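Local structure of ABC-type phosphate transport system, periplasmic component (4ECF) at residues Q108-N111 with W112-G116; L219-A222 with F223-V227; T193-N196 with V197-N200. The protein probably binds phosphate as the solute-binding component of the PstSACB ABC transporter, which imports it across the cytoplasmic membrane. All blocks are in the same frame, centred on the assembly; numbering follows the deposited sequence.

Interaction 1 of 3, residues Q108-N111 with W112-G116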
loop_
_atom_site.group_PDB
_atom_site.type_symbol
_atom_site.label_atom_id
_atom_site.label_comp_id
_atom_site.label_asym_id
_atom_site.label_seq_id
_atom_site.Cartn_x
_atom_site.Cartn_y
_atom_site.Cartn_z
ATOM N N GLN A 108 -17.539 17.774 0.977
ATOM C CA GLN A 108 -18.966 18.034 0.941
ATOM C C GLN A 108 -19.676 17.713 2.257
ATOM O O GLN A 108 -20.672 18.328 2.588
ATOM C CB GLN A 108 -19.616 17.219 -0.176
ATOM C CG GLN A 108 -19.150 17.634 -1.562
ATOM C CD GLN A 108 -19.689 16.699 -2.587
ATOM O OE1 GLN A 108 -20.882 16.745 -2.890
ATOM N NE2 GLN A 108 -18.857 15.796 -3.068
ATOM N N ILE A 109 -19.185 16.706 2.968
ATOM C CA ILE A 109 -19.644 16.345 4.304
ATOM C C ILE A 109 -18.510 16.703 5.254
ATOM O O ILE A 109 -17.345 16.352 5.010
ATOM C CB ILE A 109 -19.940 14.844 4.401
ATOM C CG1 ILE A 109 -21.274 14.519 3.688
ATOM C CG2 ILE A 109 -19.981 14.380 5.860
ATOM C CD1 ILE A 109 -21.510 13.024 3.511
ATOM N N THR A 110 -18.818 17.484 6.288
ATOM C CA THR A 110 -17.748 18.014 7.160
ATOM C C THR A 110 -17.877 17.624 8.647
ATOM O O THR A 110 -17.014 17.952 9.433
ATOM C CB THR A 110 -17.689 19.557 7.080
ATOM O OG1 THR A 110 -18.939 20.089 7.493
ATOM C CG2 THR A 110 -17.339 20.021 5.638
ATOM N N ASN A 111 -18.967 16.963 9.019
ATOM C CA ASN A 111 -19.209 16.500 10.377
ATOM C C ASN A 111 -19.675 15.026 10.347
ATOM O O ASN A 111 -20.513 14.620 9.523
ATOM C CB ASN A 111 -20.241 17.421 11.025
ATOM C CG ASN A 111 -20.388 17.175 12.505
ATOM O OD1 ASN A 111 -20.819 16.101 12.911
ATOM N ND2 ASN A 111 -20.096 18.214 13.336
ATOM N N TRP A 112 -19.136 14.196 11.237
ATOM C CA TRP A 112 -19.503 12.801 11.284
ATOM C C TRP A 112 -20.984 12.548 11.560
ATOM O O TRP A 112 -21.535 11.514 11.183
ATOM C CB TRP A 112 -18.661 12.085 12.340
ATOM C CG TRP A 112 -17.243 11.921 11.903
ATOM C CD1 TRP A 112 -16.132 12.629 12.325
ATOM C CD2 TRP A 112 -16.765 10.993 10.900
ATOM N NE1 TRP A 112 -15.013 12.218 11.670
ATOM C CE2 TRP A 112 -15.322 11.223 10.794
ATOM C CE3 TRP A 112 -17.356 10.035 10.111
ATOM C CZ2 TRP A 112 -14.541 10.517 9.908
ATOM C CZ3 TRP A 112 -16.548 9.298 9.235
ATOM C CH2 TRP A 112 -15.177 9.547 9.143
ATOM N N LYS A 113 -21.681 13.501 12.165
ATOM C CA LYS A 113 -23.090 13.294 12.414
ATOM C C LYS A 113 -23.892 13.128 11.114
ATOM O O LYS A 113 -24.961 12.534 11.118
ATOM C CB LYS A 113 -23.669 14.474 13.220
ATOM C CG LYS A 113 -25.132 14.257 13.633
ATOM C CD LYS A 113 -25.655 15.406 14.478
ATOM C CE LYS A 113 -27.120 15.211 14.866
ATOM N NZ LYS A 113 -27.648 16.373 15.643
ATOM N N GLU A 114 -23.364 13.671 10.021
ATOM C CA GLU A 114 -24.008 13.613 8.723
ATOM C C GLU A 114 -24.050 12.183 8.179
ATOM O O GLU A 114 -24.831 11.896 7.264
ATOM C CB GLU A 114 -23.279 14.506 7.718
ATOM C CG GLU A 114 -23.317 15.984 8.097
ATOM C CD GLU A 114 -22.580 16.856 7.098
ATOM O OE1 GLU A 114 -23.087 16.970 5.965
ATOM O OE2 GLU A 114 -21.496 17.428 7.424
ATOM N N VAL A 115 -23.241 11.301 8.742
ATOM C CA VAL A 115 -23.190 9.929 8.288
ATOM C C VAL A 115 -23.505 8.976 9.454
ATOM O O VAL A 115 -23.172 7.813 9.412
ATOM C CB VAL A 115 -21.852 9.566 7.605
ATOM C CG1 VAL A 115 -21.653 10.330 6.323
ATOM C CG2 VAL A 115 -20.644 9.786 8.530
ATOM N N GLY A 116 -24.194 9.490 10.470
ATOM C CA GLY A 116 -24.683 8.680 11.599
ATOM C C GLY A 116 -23.721 8.558 12.762
ATOM O O GLY A 116 -23.931 7.740 13.661
HETATM O O HOH W 1 -22.444 18.954 4.525
#
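The carbonyl O of Gln-108 and OE1 of Glu-114 are joined by a single water, which donates to both and lies 2.7 Å from Gln-108 O. This water holds one carboxylate oxygen; the other is bonded by backbone amides farther along. Next along the chain, Ile-109 runs past the Glu-114 side chain in the opposite direction, its CG2 branch lying 3.7 Å from OE2, while its CD1 carries on to meet Val-115 CG1 at 3.9 Å in a small apolar contact. The amides of Thr-110 and Asn-111 then converge on one carboxylate oxygen. Thr-110 N is 2.9 Å from Glu-114 OE2 and Asn-111 N is 3.0 Å from it, both reaching it from the same face of the carboxylate. Two backbone N-H groups on OE2, with the water on OE1, should fix the rotation of the group and probably favour its ionised form. Asn-111 opens the short 3-10 turn in an Asx turn: with CG anti to the backbone N (chi1 -170°), OD1 receives Lys-113 N at 2.8 Å, in the carbonyl plane and nearly straight (166°). Its backbone O takes Glu-114 N at 3.0 Å, so the Asn-111 backbone gives its N-H to the Glu-114 carboxylate and takes the Glu-114 N-H on its carbonyl. With an alanine here in place of the asparagine, Lys-113 N is likely to be left without its side-chain acceptor, and Asp-119 and Gln-120 to lose their bonds to the amide. The whole turn lies at the surface between helix 98-105 and strand 123-127: Ile-109 and Val-115 rest on the helix, and the Trp-112 indole is buried against Val-91, Val-93 and Ile-122 with NE1 bonded to Gly-168 O.

Interaction 2 of 3, residues L219-A222 with F223-V227; sequences LTKA and FITYV
Leu-219 to Ala-222 and Phe-223 to Val-227 are successive turns of one alpha helix, 218-228, and their contact is the i to i+4 ladder of that helix. The fold is that of a periplasmic binding protein, and here the helix lies against strands 4-10, 55-58 and 205-213 of the mixed sheet, with helix 15-28 beside it. Four consecutive amides, those of Phe-223, Ile-224, Thr-225 and Tyr-226, bond to the carbonyls of Leu-219, Thr-220, Lys-221 and Ala-222; the first, from Phe-223 N to Leu-219 O, is 2.8 Å long, and the third, from Thr-225 N to Lys-221 O, is close to straight at 172°. On the sheet-facing side Thr-220 and Ile-224 run out in the same direction, flank to flank, with the Thr-220 methyl CG2 4.1 Å from Ile-224 CD1. Both side chains press on Ile-55 and Thr-212, so one turn of helix packs on neighbouring strands 55-58 and 205-213. One face of the Phe-223 ring carries Val-227 CG2, 3.7 Å above the plane and displaced toward the rim. Tyr-226 belongs to the flank beside helix 15-28: its ring makes an edge-to-face contact with Tyr-25, and its hydroxyl is hydrogen-bonded to Glu-28. The outer side carries Lys-221 and Thr-225. There OG1 of Thr-225, set anti to its own carbonyl carbon (chi1 -64°), turns back along the helix and lies 3.0 Å from Lys-221 O, the same oxygen that accepts Thr-225 N.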
loop_
_atom_site.group_PDB
_atom_site.type_symbol
_atom_site.label_atom_id
_atom_site.label_comp_id
_atom_site.label_asym_id
_atom_site.label_seq_id
_atom_site.Cartn_x
_atom_site.Cartn_y
_atom_site.Cartn_z
ATOM N N LEU A 219 23.089 -10.486 -5.389
ATOM C CA LEU A 219 22.192 -10.536 -4.226
ATOM C C LEU A 219 20.826 -9.962 -4.534
ATOM O O LEU A 219 19.810 -10.486 -4.027
ATOM C CB LEU A 219 22.829 -9.815 -3.027
ATOM C CG LEU A 219 22.018 -9.715 -1.720
ATOM C CD1 LEU A 219 21.549 -11.098 -1.304
ATOM C CD2 LEU A 219 22.852 -8.993 -0.629
ATOM N N THR A 220 20.755 -8.916 -5.366
ATOM C CA THR A 220 19.474 -8.387 -5.788
ATOM C C THR A 220 18.607 -9.464 -6.405
ATOM O O THR A 220 17.432 -9.631 -6.023
ATOM C CB THR A 220 19.635 -7.206 -6.776
ATOM O OG1 THR A 220 20.455 -6.193 -6.174
ATOM C CG2 THR A 220 18.246 -6.646 -7.170
ATOM N N LYS A 221 19.180 -10.210 -7.342
ATOM C CA LYS A 221 18.457 -11.286 -8.029
ATOM C C LYS A 221 18.063 -12.381 -7.036
ATOM O O LYS A 221 16.889 -12.827 -7.029
ATOM C CB LYS A 221 19.326 -11.872 -9.149
ATOM C CG LYS A 221 18.730 -13.086 -9.843
ATOM C CD LYS A 221 19.695 -13.571 -10.913
ATOM C CE LYS A 221 19.239 -14.807 -11.672
ATOM N NZ LYS A 221 18.040 -14.545 -12.540
ATOM N N ALA A 222 19.013 -12.790 -6.197
ATOM C CA ALA A 222 18.759 -13.841 -5.238
ATOM C C ALA A 222 17.657 -13.496 -4.256
ATOM O O ALA A 222 16.803 -14.325 -3.951
ATOM C CB ALA A 222 20.038 -14.233 -4.499
ATOM N N PHE A 223 17.664 -12.260 -3.750
ATOM C CA PHE A 223 16.647 -11.856 -2.813
ATOM C C PHE A 223 15.255 -11.822 -3.453
ATOM O O PHE A 223 14.266 -12.264 -2.845
ATOM C CB PHE A 223 16.997 -10.494 -2.242
ATOM C CG PHE A 223 15.986 -9.936 -1.288
ATOM C CD1 PHE A 223 15.609 -10.639 -0.162
ATOM C CD2 PHE A 223 15.472 -8.667 -1.481
ATOM C CE1 PHE A 223 14.709 -10.111 0.732
ATOM C CE2 PHE A 223 14.584 -8.132 -0.578
ATOM C CZ PHE A 223 14.200 -8.853 0.529
ATOM N N ILE A 224 15.154 -11.235 -4.638
ATOM C CA ILE A 224 13.851 -11.228 -5.324
ATOM C C ILE A 224 13.336 -12.657 -5.549
ATOM O O ILE A 224 12.140 -12.960 -5.248
ATOM C CB ILE A 224 13.896 -10.369 -6.614
ATOM C CG1 ILE A 224 14.122 -8.899 -6.271
ATOM C CG2 ILE A 224 12.587 -10.523 -7.395
ATOM C CD1 ILE A 224 14.443 -8.095 -7.508
ATOM N N THR A 225 14.196 -13.547 -6.041
ATOM C CA THR A 225 13.841 -14.957 -6.194
ATOM C C THR A 225 13.303 -15.549 -4.860
ATOM O O THR A 225 12.261 -16.202 -4.821
ATOM C CB THR A 225 15.036 -15.725 -6.686
ATOM O OG1 THR A 225 15.376 -15.234 -7.992
ATOM C CG2 THR A 225 14.757 -17.235 -6.725
ATOM N N TYR A 226 13.989 -15.228 -3.762
ATOM C CA TYR A 226 13.574 -15.674 -2.430
ATOM C C TYR A 226 12.197 -15.164 -2.034
ATOM O O TYR A 226 11.343 -15.944 -1.628
ATOM C CB TYR A 226 14.645 -15.264 -1.410
ATOM C CG TYR A 226 14.409 -15.691 0.006
ATOM C CD1 TYR A 226 14.854 -16.923 0.473
ATOM C CD2 TYR A 226 13.870 -14.816 0.917
ATOM C CE1 TYR A 226 14.685 -17.280 1.792
ATOM C CE2 TYR A 226 13.718 -15.182 2.257
ATOM C CZ TYR A 226 14.128 -16.391 2.674
ATOM O OH TYR A 226 13.971 -16.768 4.002
ATOM N N VAL A 227 11.937 -13.858 -2.226
ATOM C CA VAL A 227 10.660 -13.282 -1.894
ATOM C C VAL A 227 9.527 -13.918 -2.738
ATOM O O VAL A 227 8.468 -14.168 -2.227
ATOM C CB VAL A 227 10.656 -11.746 -2.085
ATOM C CG1 VAL A 227 9.267 -11.177 -1.888
ATOM C CG2 VAL A 227 11.661 -11.078 -1.154
#

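Interaction 3 of 3, residues T193-N196 with V197-N200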
loop_
_atom_site.group_PDB
_atom_site.type_symbol
_atom_site.label_atom_id
_atom_site.label_comp_id
_atom_site.label_asym_id
_atom_site.label_seq_id
_atom_site.Cartn_x
_atom_site.Cartn_y
_atom_site.Cartn_z
ATOM N N THR A 193 -11.245 -7.414 4.215
ATOM C CA THR A 193 -10.700 -8.731 4.520
ATOM C C THR A 193 -9.909 -9.281 3.310
ATOM O O THR A 193 -10.135 -8.880 2.149
ATOM C CB THR A 193 -11.819 -9.710 4.878
ATOM O OG1 THR A 193 -12.661 -9.970 3.746
ATOM C CG2 THR A 193 -12.652 -9.219 6.059
ATOM N N GLU A 194 -9.052 -10.260 3.595
ATOM C CA GLU A 194 -8.290 -10.951 2.558
ATOM C C GLU A 194 -9.214 -11.596 1.541
ATOM O O GLU A 194 -9.046 -11.416 0.353
ATOM C CB GLU A 194 -7.422 -12.053 3.210
ATOM C CG GLU A 194 -6.868 -13.070 2.198
ATOM C CD GLU A 194 -6.204 -14.289 2.826
ATOM O OE1 GLU A 194 -6.920 -15.136 3.429
ATOM O OE2 GLU A 194 -4.970 -14.415 2.663
ATOM N N VAL A 195 -10.236 -12.319 2.002
ATOM C CA VAL A 195 -11.130 -13.011 1.080
ATOM C C VAL A 195 -11.802 -12.029 0.152
ATOM O O VAL A 195 -11.938 -12.260 -1.054
ATOM C CB VAL A 195 -12.157 -13.933 1.810
ATOM C CG1 VAL A 195 -13.068 -13.150 2.741
ATOM C CG2 VAL A 195 -12.950 -14.764 0.814
ATOM N N ASN A 196 -12.223 -10.887 0.702
ATOM C CA ASN A 196 -12.903 -9.924 -0.149
ATOM C C ASN A 196 -11.960 -9.295 -1.201
ATOM O O ASN A 196 -12.405 -8.859 -2.246
ATOM C CB ASN A 196 -13.578 -8.860 0.707
ATOM C CG ASN A 196 -14.864 -9.366 1.393
ATOM O OD1 ASN A 196 -15.472 -10.352 0.962
ATOM N ND2 ASN A 196 -15.281 -8.671 2.439
ATOM N N VAL A 197 -10.661 -9.182 -0.906
ATOM C CA VAL A 197 -9.714 -8.687 -1.922
ATOM C C VAL A 197 -9.580 -9.753 -3.026
ATOM O O VAL A 197 -9.599 -9.424 -4.220
ATOM C CB VAL A 197 -8.333 -8.397 -1.284
ATOM C CG1 VAL A 197 -7.292 -8.146 -2.382
ATOM C CG2 VAL A 197 -8.380 -7.199 -0.338
ATOM N N THR A 198 -9.512 -11.029 -2.633
ATOM C CA THR A 198 -9.300 -12.070 -3.646
ATOM C C THR A 198 -10.381 -12.088 -4.711
ATOM O O THR A 198 -10.120 -12.434 -5.854
ATOM C CB THR A 198 -9.145 -13.478 -3.044
ATOM O OG1 THR A 198 -10.397 -13.931 -2.517
ATOM C CG2 THR A 198 -8.027 -13.550 -2.008
ATOM N N THR A 199 -11.614 -11.757 -4.342
ATOM C CA THR A 199 -12.725 -11.755 -5.278
ATOM C C THR A 199 -13.008 -10.389 -5.936
ATOM O O THR A 199 -13.955 -10.250 -6.755
ATOM C CB THR A 199 -14.009 -12.163 -4.537
ATOM O OG1 THR A 199 -14.276 -11.177 -3.521
ATOM C CG2 THR A 199 -13.869 -13.559 -3.894
ATOM N N ASN A 200 -12.273 -9.366 -5.502
ATOM C CA ASN A 200 -12.533 -7.969 -5.848
ATOM C C ASN A 200 -13.866 -7.432 -5.289
ATOM O O ASN A 200 -14.283 -6.365 -5.686
ATOM C CB ASN A 200 -12.427 -7.713 -7.382
ATOM C CG ASN A 200 -12.189 -6.248 -7.727
ATOM O OD1 ASN A 200 -11.262 -5.635 -7.192
ATOM N ND2 ASN A 200 -13.011 -5.678 -8.630
#
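Val-197 sends its amide back to Thr-193 O, 3.1 Å away, with a second, weak bond from the same N-H to Glu-194 O. Its CG2 lies 3.5 Å from Thr-193 O, and the side chain is buried against Phe-175. Thr-198 N follows with a bond to Glu-194 O at 3.0 Å, almost head-on to the carbonyl. Its hydroxyl also turns back, OG1 donating to Val-195 O at 2.7 Å, which chi1 of 70° permits by setting OG1 between the backbone N and the carbonyl carbon. The backbone bonds belong to the short helix 194-198, whose N-cap is Thr-193: OG1 of Thr-193 accepts Asn-196 N at 3.2 Å, while the side-chain ND2 of Asn-196 is hydrogen-bonded to Ala-191 O. Thr-199 N adds a weak bond of 3.3 Å to Val-195 O, so that this carbonyl takes both a hydroxyl and an amide. Asn-200 leaves the helix with a positive phi of 66°, and its N bonds to Val-197 O at 3.0 Å. Thr-199 OG1 accepts the N-H of Asp-201 in the following loop, and Asn-200 OD1 accepts from Trp-205 NE1, at the start of strand 205-213.

From the N terminus the chain meets interaction 1 first, a turn in the loop between helix 98-105 and strand 123-127, then interaction 3 on helix 194-198, and last interaction 2 on helix 218-228. Each is local, between residues a few positions apart in adjoining segments, so none closes a long loop; the three follow one another in series, neither nesting nor crossing. Interactions 1 and 2 lie on opposite sides of the chain's centre, their centres about 48 Å apart, and the centre of interaction 3 is about 28 Å from each. Strand 205-213 links the last two along the chain: residues 193-200 lead into it, and 219-227 fold back against it.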